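Local coordinates for putative carbohydrate metabolism domain-containing protein (Bacteroides vulgatus, PDB 3S30) that is of unproven function but is probably a glycoside hydrolase or carbohydrate-binding protein with a galactose-binding-domain-like beta fold that carries a sodium ion, at residues 233-236 with 241-244; 260-265 with 271-276. One frame throughout, in Å; residues are numbered along the deposited sequence.

Contact 1. Residues 233-236 with 241-244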
# COMPACT_ATOMS: atom_id res chain seq x y z
N PHE A 233 3.49 11.32 17.51
CA PHE A 233 4.27 10.34 16.77
C PHE A 233 4.78 9.26 17.73
O PHE A 233 5.46 9.57 18.70
CB PHE A 233 5.45 11.05 16.07
CG PHE A 233 6.14 10.22 15.02
CD1 PHE A 233 7.14 9.32 15.38
CD2 PHE A 233 5.81 10.34 13.68
CE1 PHE A 233 7.79 8.54 14.42
CE2 PHE A 233 6.45 9.57 12.72
CZ PHE A 233 7.45 8.66 13.09
N TYR A 234 4.44 8.00 17.47
CA TYR A 234 4.92 6.88 18.28
C TYR A 234 6.27 6.41 17.76
O TYR A 234 6.39 6.01 16.61
CB TYR A 234 3.93 5.70 18.29
CG TYR A 234 2.67 5.91 19.13
CD1 TYR A 234 2.25 7.18 19.49
CD2 TYR A 234 1.89 4.82 19.53
CE1 TYR A 234 1.10 7.37 20.24
CE2 TYR A 234 0.74 5.00 20.29
CZ TYR A 234 0.35 6.28 20.63
OH TYR A 234 -0.79 6.49 21.37
N GLU A 235 7.28 6.48 18.61
CA GLU A 235 8.62 6.02 18.28
C GLU A 235 9.27 5.53 19.57
O GLU A 235 9.32 6.27 20.57
CB GLU A 235 9.46 7.14 17.62
CG GLU A 235 9.48 8.50 18.36
CD GLU A 235 10.21 9.60 17.57
OE1 GLU A 235 11.26 9.33 16.94
OE2 GLU A 235 9.74 10.76 17.57
N ASN A 236 9.75 4.29 19.55
CA ASN A 236 10.31 3.63 20.73
C ASN A 236 9.19 3.43 21.77
O ASN A 236 8.12 2.94 21.41
CB ASN A 236 11.52 4.42 21.26
CG ASN A 236 12.54 4.73 20.16
OD1 ASN A 236 12.89 3.85 19.36
ND2 ASN A 236 13.00 5.97 20.10
N ASN A 241 6.20 15.13 19.18
CA ASN A 241 5.63 16.01 18.14
C ASN A 241 6.41 15.95 16.82
O ASN A 241 6.33 16.86 16.00
CB ASN A 241 5.52 17.47 18.60
CG ASN A 241 6.88 18.18 18.69
OD1 ASN A 241 7.88 17.54 18.95
ND2 ASN A 241 6.89 19.49 18.49
N ARG A 242 7.16 14.87 16.61
CA ARG A 242 7.73 14.59 15.31
C ARG A 242 6.60 14.56 14.26
O ARG A 242 5.48 14.10 14.51
CB ARG A 242 8.49 13.27 15.33
CG ARG A 242 9.12 12.91 14.00
CD ARG A 242 9.92 11.64 14.10
NE ARG A 242 10.23 11.07 12.79
CZ ARG A 242 10.83 9.90 12.58
NH1 ARG A 242 11.19 9.12 13.60
NH2 ARG A 242 11.07 9.50 11.34
N LYS A 243 6.92 15.08 13.09
CA LYS A 243 5.94 15.23 12.03
C LYS A 243 6.01 13.96 11.17
O LYS A 243 7.03 13.70 10.52
CB LYS A 243 6.23 16.49 11.22
CG LYS A 243 5.04 17.04 10.45
CD LYS A 243 4.01 17.70 11.37
CE LYS A 243 4.52 19.02 11.97
NZ LYS A 243 3.48 19.72 12.78
N ASP A 244 4.94 13.18 11.21
CA ASP A 244 4.84 11.95 10.42
C ASP A 244 4.85 12.27 8.93
O ASP A 244 4.36 13.33 8.51
CB ASP A 244 3.55 11.20 10.77
CG ASP A 244 3.60 9.71 10.42
OD1 ASP A 244 4.63 9.21 9.90
OD2 ASP A 244 2.58 9.04 10.68
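The aromatic ring of F233 lies flat beneath the extended side chain of R242, which runs across one face of it. R242 CD sits over the ring centre, 3.8 Å from the F233 centroid and 13° off the normal, a CH-pi contact. Farther out the guanidinium covers the rim of the same face, its plane 21° from the ring plane and its CZ 3.6 Å from F233 CZ. With CG anti to the backbone N (chi1 -180°) and the chain straight as far as NE, R242 has the length to span the ring and still meet E235. That pairing is a salt bridge with a weak hydrogen bond, R242 NH1 to E235 OE1 at 3.3 Å, the carboxylate oxygen lying at the guanidinium edge; the other oxygen, E235 OE2, is hydrogen-bonded to T240 OG1. D244 approaches F233 from the edge, OD1 3.4 Å from F233 CE2, with carboxylate and ring planes perpendicular. Its OD2 is held by S326, S338 and the A335 backbone, which fixes the carboxylate there. Were F233 cut back to an alanine, the R242 chain would probably lose the surface it lies on, and a gap would be likely to open beside D244. Through the CH-pi contact and the salt bridge, the segment after the 233-235/238-240 beta hairpin packs back onto the hairpin's first strand.

Contact 2. Residues 260-265 with 271-276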
# COMPACT_ATOMS: atom_id res chain seq x y z
N GLN A 260 8.97 -15.07 -6.31
CA GLN A 260 7.66 -14.86 -6.91
C GLN A 260 7.00 -13.58 -6.40
O GLN A 260 6.12 -13.03 -7.06
CB GLN A 260 6.75 -16.05 -6.62
CG GLN A 260 7.10 -17.31 -7.40
CD GLN A 260 6.67 -17.23 -8.86
OE1 GLN A 260 5.48 -17.11 -9.14
NE2 GLN A 260 7.63 -17.28 -9.77
N MSE A 261 7.41 -13.13 -5.21
CA MSE A 261 6.89 -11.92 -4.60
C MSE A 261 8.01 -11.18 -3.87
O MSE A 261 8.96 -11.80 -3.40
CB MSE A 261 5.78 -12.27 -3.61
CG MSE A 261 4.55 -12.96 -4.21
SE MSE A 261 3.47 -11.78 -5.32
CE MSE A 261 2.54 -10.76 -3.91
N LEU A 262 7.91 -9.86 -3.80
CA LEU A 262 8.72 -9.07 -2.88
C LEU A 262 7.86 -8.76 -1.66
O LEU A 262 6.68 -9.11 -1.63
CB LEU A 262 9.22 -7.77 -3.54
CG LEU A 262 10.05 -7.94 -4.81
CD1 LEU A 262 10.49 -6.57 -5.33
CD2 LEU A 262 11.27 -8.87 -4.59
N ASP A 263 8.46 -8.12 -0.66
CA ASP A 263 7.74 -7.75 0.55
C ASP A 263 8.22 -6.40 1.11
O ASP A 263 8.87 -5.62 0.40
CB ASP A 263 7.79 -8.89 1.58
CG ASP A 263 9.20 -9.20 2.08
OD1 ASP A 263 10.11 -8.34 1.94
OD2 ASP A 263 9.41 -10.31 2.63
N GLY A 264 7.88 -6.11 2.37
CA GLY A 264 8.13 -4.81 2.99
C GLY A 264 9.57 -4.41 3.22
O GLY A 264 9.84 -3.28 3.60
N HIS A 265 10.50 -5.34 3.00
CA HIS A 265 11.93 -5.04 3.14
C HIS A 265 12.43 -4.14 2.02
O HIS A 265 13.43 -3.47 2.18
CB HIS A 265 12.75 -6.32 3.16
CG HIS A 265 12.46 -7.21 4.33
ND1 HIS A 265 11.51 -8.20 4.29
CD2 HIS A 265 13.02 -7.27 5.56
CE1 HIS A 265 11.49 -8.84 5.45
NE2 HIS A 265 12.39 -8.29 6.24
N TYR A 271 14.93 0.50 -2.01
CA TYR A 271 14.23 -0.11 -3.17
C TYR A 271 15.16 -0.99 -4.04
O TYR A 271 14.95 -1.13 -5.25
CB TYR A 271 13.48 0.97 -3.98
CG TYR A 271 12.58 1.81 -3.08
CD1 TYR A 271 11.28 1.42 -2.80
CD2 TYR A 271 13.07 2.96 -2.45
CE1 TYR A 271 10.47 2.15 -1.94
CE2 TYR A 271 12.28 3.70 -1.58
CZ TYR A 271 10.98 3.29 -1.33
OH TYR A 271 10.18 4.01 -0.47
N GLU A 272 16.18 -1.60 -3.40
CA GLU A 272 17.15 -2.49 -4.07
C GLU A 272 16.78 -3.97 -3.89
O GLU A 272 16.44 -4.41 -2.79
CB GLU A 272 18.57 -2.30 -3.52
CG GLU A 272 19.18 -0.92 -3.73
CD GLU A 272 19.42 -0.56 -5.19
OE1 GLU A 272 19.38 -1.46 -6.05
OE2 GLU A 272 19.63 0.64 -5.47
N HIS A 273 16.89 -4.71 -4.99
CA HIS A 273 16.67 -6.16 -5.00
C HIS A 273 17.19 -6.67 -6.33
O HIS A 273 17.16 -5.95 -7.32
CB HIS A 273 15.18 -6.51 -4.83
CG HIS A 273 14.95 -7.90 -4.33
ND1 HIS A 273 14.97 -9.00 -5.16
CD2 HIS A 273 14.70 -8.37 -3.09
CE1 HIS A 273 14.75 -10.10 -4.45
NE2 HIS A 273 14.58 -9.74 -3.19
N GLU A 274 17.66 -7.90 -6.37
CA GLU A 274 18.27 -8.44 -7.59
C GLU A 274 17.24 -8.66 -8.71
O GLU A 274 17.59 -8.70 -9.88
CB GLU A 274 19.05 -9.72 -7.27
CG GLU A 274 20.25 -10.01 -8.19
CD GLU A 274 21.34 -10.85 -7.52
OE1 GLU A 274 21.17 -11.25 -6.35
OE2 GLU A 274 22.38 -11.10 -8.18
N ASN A 275 15.96 -8.76 -8.35
CA ASN A 275 14.89 -8.93 -9.34
C ASN A 275 14.27 -7.62 -9.81
O ASN A 275 13.53 -7.60 -10.80
CB ASN A 275 13.80 -9.85 -8.79
CG ASN A 275 14.28 -11.28 -8.63
OD1 ASN A 275 15.18 -11.54 -7.83
ND2 ASN A 275 13.71 -12.20 -9.39
N MSE A 276 14.61 -6.52 -9.12
CA MSE A 276 14.06 -5.20 -9.41
C MSE A 276 14.43 -4.66 -10.79
O MSE A 276 15.59 -4.72 -11.20
CB MSE A 276 14.48 -4.20 -8.32
CG MSE A 276 13.58 -4.20 -7.07
SE MSE A 276 11.77 -3.55 -7.42
CE MSE A 276 12.22 -1.89 -8.31
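The backbones of 260-265 and 271-276 stay well apart, their closest CA atoms being those of L262 and H273 at 8.7 Å, so side chains alone bridge them. The second segment contains a type I beta turn from H273 to M276, closed by M276 N to H273 O at 3.2 Å, just where strand 276-281 begins; the first includes a short, weakly bonded strand at about 262-263, which pairs with strand 208-213 of the antiparallel beta framework. L262 makes the bridge with its two methyls. CD2 sits over the centre of the H273 imidazole, 3.6 Å from the centroid and 3° off the normal, a CH-pi contact with all five ring atoms nearly equidistant. CD1 meets the selenium of M276, where the selenomethionine chain is bent at chi2 and chi3. With CG anti to the backbone N the H273 ring is carried toward L262, and its rotation about CB-CG turns a face to the leucine; a weak bond from N275 N to H273 ND1, entering at the ring edge, may restrain that rotation. The turn has further ties: N275 ND2 is hydrogen-bonded to E254 O and T256 OG1, and M276 also packs against L251 of strand 247-254. Beyond L262 the chain makes an Asx turn, in which D263 OD1 accepts from H265 N at 3.2 Å. The same oxygen accepts from H265 ND1, a His-carboxylate bond that holds the imidazole against the aspartate, near S206 of helix 204-207. Both donors reach OD1 from one face of the carboxylate, about 40° out of its plane, and H265 ND1 comes within 2.7 Å of D263 OD1, which lies only 1° out of the imidazole plane.

Both contacts belong to the putative carbohydrate metabolism domain but join different elements, their centres 27 Å apart and their nearest atoms about 13 Å, without touching. Contact 1 is partly buried, 20 Å from the chain centre: a hairpin and the segment following it meet through a charged, aromatic pairing that buries 286 Å². Contact 2 lies nearer the centre, at 15 Å, and is mostly buried, although H273 is exposed; it buries 140 Å², and its cross-segment chemistry is CH-pi and apolar packing, with neither salt bridge nor hydrogen bond between the segments. Strand 247-254 relates the two, since 241-244 leads into it and the turn of 271-276 leads into its antiparallel partner, 276-281.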